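Local coordinates for copper-transporting ATPase PAA1, chloroplastic (Arabidopsis thaliana, PDB 5LBD), which pumps monovalent copper across the plastid envelope at the cost of ATP, which its nucleotide-binding (N) domain, the part in this crystal, binds, at residues T40-G45 with F67-G72. The protein carries 2 engineered substitutions. Residues are numbered along the deposited sequence; the frame is centred on the assembly and turned at random.
Sequences TTHPVG and FTEEPG
His-42, the histidine of the HP motif of the P1B-type ATPase nucleotide-binding domain, meets Glu-69 at the domain surface. In relatives this histidine takes part in nucleotide binding, and Glu-69 is placed next to it. NE2 of His-42 donates to OE2 of Glu-69 at 2.9 Å, but the bond is weak: the acceptor lies in the ring plane at the edge, yet is displaced toward CD2, 3.1 Å from OE2, and the N-H...O angle is only 122°. Carboxylate and imidazole planes are turned 55° apart. Glu-69 spans the gap because its chain is fully extended, with CG anti to the backbone N (chi1 -178°), a reach that suits glutamate. Its second oxygen, OE1, accepts a bond from a water 3.1 Å away, and that water also lies 2.8 Å from OG1 of Thr-40. The same hydroxyl accepts from the backbone N of His-42 at 3.0 Å, an ST turn. An alanine in place of Glu-69 would probably leave NE2 of His-42 without this acceptor and the water without its carboxylate partner. Pro-71 and Gly-72 open the PGSG run, whose GxG element probably lines the nucleotide pocket, as in relatives; at the backbone angles of Gly-72 a CB would jam against the preceding carbonyl O. His-42 is the N-cap of helix 43-52, where proline fits the first turn because no backbone N-H is needed there. Across the contact, strand 68-70 is an outermost strand of the antiparallel sheet, pairing with strand 74-79 through Thr-68 and Val-76, while Glu-70 makes a salt bridge to Arg-94.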
loop_
_atom_site.group_PDB
_atom_site.type_symbol
_atom_site.label_atom_id
_atom_site.label_comp_id
_atom_site.label_asym_id
_atom_site.label_seq_id
_atom_site.Cartn_x
_atom_site.Cartn_y
_atom_site.Cartn_z
ATOM N N THR A 40 10.904 -4.881 -3.377
ATOM C CA THR A 40 11.586 -3.708 -2.855
ATOM C C THR A 40 12.675 -4.125 -1.886
ATOM O O THR A 40 12.577 -5.154 -1.197
ATOM C CB THR A 40 10.622 -2.757 -2.141
ATOM O OG1 THR A 40 11.295 -1.513 -1.886
ATOM C CG2 THR A 40 10.168 -3.355 -0.850
ATOM N N THR A 41 13.720 -3.308 -1.842
ATOM C CA THR A 41 14.703 -3.376 -0.782
ATOM C C THR A 41 14.426 -2.384 0.345
ATOM O O THR A 41 15.156 -2.397 1.336
ATOM C CB THR A 41 16.108 -3.133 -1.352
ATOM O OG1 THR A 41 16.202 -1.810 -1.886
ATOM C CG2 THR A 41 16.402 -4.148 -2.468
ATOM N N HIS A 42 13.430 -1.502 0.203
ATOM C CA HIS A 42 13.160 -0.504 1.240
ATOM C C HIS A 42 12.605 -1.188 2.489
ATOM O O HIS A 42 11.679 -1.980 2.378
ATOM C CB HIS A 42 12.145 0.535 0.760
ATOM C CG HIS A 42 12.591 1.313 -0.434
ATOM N ND1 HIS A 42 13.918 1.576 -0.691
ATOM C CD2 HIS A 42 11.893 1.867 -1.454
ATOM C CE1 HIS A 42 14.020 2.262 -1.814
ATOM N NE2 HIS A 42 12.806 2.454 -2.295
ATOM N N PRO A 43 13.103 -0.874 3.679
ATOM C CA PRO A 43 12.591 -1.548 4.886
ATOM C C PRO A 43 11.083 -1.422 5.111
ATOM O O PRO A 43 10.440 -2.381 5.563
ATOM C CB PRO A 43 13.390 -0.876 6.007
ATOM C CG PRO A 43 14.677 -0.464 5.368
ATOM C CD PRO A 43 14.299 -0.049 3.970
ATOM N N VAL A 44 10.474 -0.274 4.825
ATOM C CA VAL A 44 9.023 -0.199 5.052
ATOM C C VAL A 44 8.283 -1.138 4.094
ATOM O O VAL A 44 7.304 -1.814 4.473
ATOM C CB VAL A 44 8.538 1.265 4.931
ATOM C CG1 VAL A 44 7.029 1.348 5.063
ATOM C CG2 VAL A 44 9.216 2.136 5.971
ATOM N N GLY A 45 8.724 -1.184 2.835
ATOM C CA GLY A 45 8.088 -2.063 1.883
ATOM C C GLY A 45 8.273 -3.520 2.254
ATOM O O GLY A 45 7.340 -4.326 2.164
ATOM N N PHE A 67 5.508 -1.735 -12.566
ATOM C CA PHE A 67 6.013 -1.142 -11.337
ATOM C C PHE A 67 6.768 0.145 -11.634
ATOM O O PHE A 67 7.644 0.168 -12.501
ATOM C CB PHE A 67 6.940 -2.110 -10.606
ATOM C CG PHE A 67 7.559 -1.506 -9.393
ATOM C CD1 PHE A 67 6.880 -1.492 -8.202
ATOM C CD2 PHE A 67 8.807 -0.897 -9.462
ATOM C CE1 PHE A 67 7.424 -0.924 -7.078
ATOM C CE2 PHE A 67 9.358 -0.303 -8.329
ATOM C CZ PHE A 67 8.660 -0.310 -7.149
ATOM N N THR A 68 6.422 1.195 -10.909
ATOM C CA THR A 68 6.921 2.543 -11.099
ATOM C C THR A 68 7.092 3.158 -9.717
ATOM O O THR A 68 6.260 2.947 -8.834
ATOM C CB THR A 68 5.925 3.354 -11.969
ATOM O OG1 THR A 68 5.580 2.620 -13.173
ATOM C CG2 THR A 68 6.529 4.684 -12.362
ATOM N N GLU A 69 8.175 3.890 -9.507
ATOM C CA GLU A 69 8.427 4.440 -8.183
ATOM C C GLU A 69 9.090 5.804 -8.308
ATOM O O GLU A 69 9.880 6.024 -9.224
ATOM C CB GLU A 69 9.325 3.477 -7.417
ATOM C CG GLU A 69 9.642 3.859 -6.020
ATOM C CD GLU A 69 10.584 2.863 -5.378
ATOM O OE1 GLU A 69 11.314 2.177 -6.120
ATOM O OE2 GLU A 69 10.583 2.761 -4.133
ATOM N N GLU A 70 8.754 6.716 -7.406
ATOM C CA GLU A 70 9.496 7.968 -7.253
ATOM C C GLU A 70 10.019 7.962 -5.825
ATOM O O GLU A 70 9.202 8.048 -4.886
ATOM C CB GLU A 70 8.584 9.168 -7.516
ATOM C CG GLU A 70 8.151 9.261 -8.972
ATOM C CD GLU A 70 7.214 10.426 -9.282
ATOM O OE1 GLU A 70 7.154 11.395 -8.489
ATOM O OE2 GLU A 70 6.547 10.372 -10.344
ATOM N N PRO A 71 11.308 7.759 -5.600
ATOM C CA PRO A 71 11.815 7.562 -4.237
ATOM C C PRO A 71 11.419 8.695 -3.304
ATOM O O PRO A 71 11.494 9.868 -3.652
ATOM C CB PRO A 71 13.334 7.496 -4.435
ATOM C CG PRO A 71 13.581 8.117 -5.752
ATOM C CD PRO A 71 12.411 7.780 -6.582
ATOM N N GLY A 72 10.919 8.334 -2.131
ATOM C CA GLY A 72 10.500 9.327 -1.168
ATOM C C GLY A 72 9.059 9.760 -1.300
ATOM O O GLY A 72 8.537 10.429 -0.396
HETATM O O HOH W 1 11.432 -0.530 -4.527
#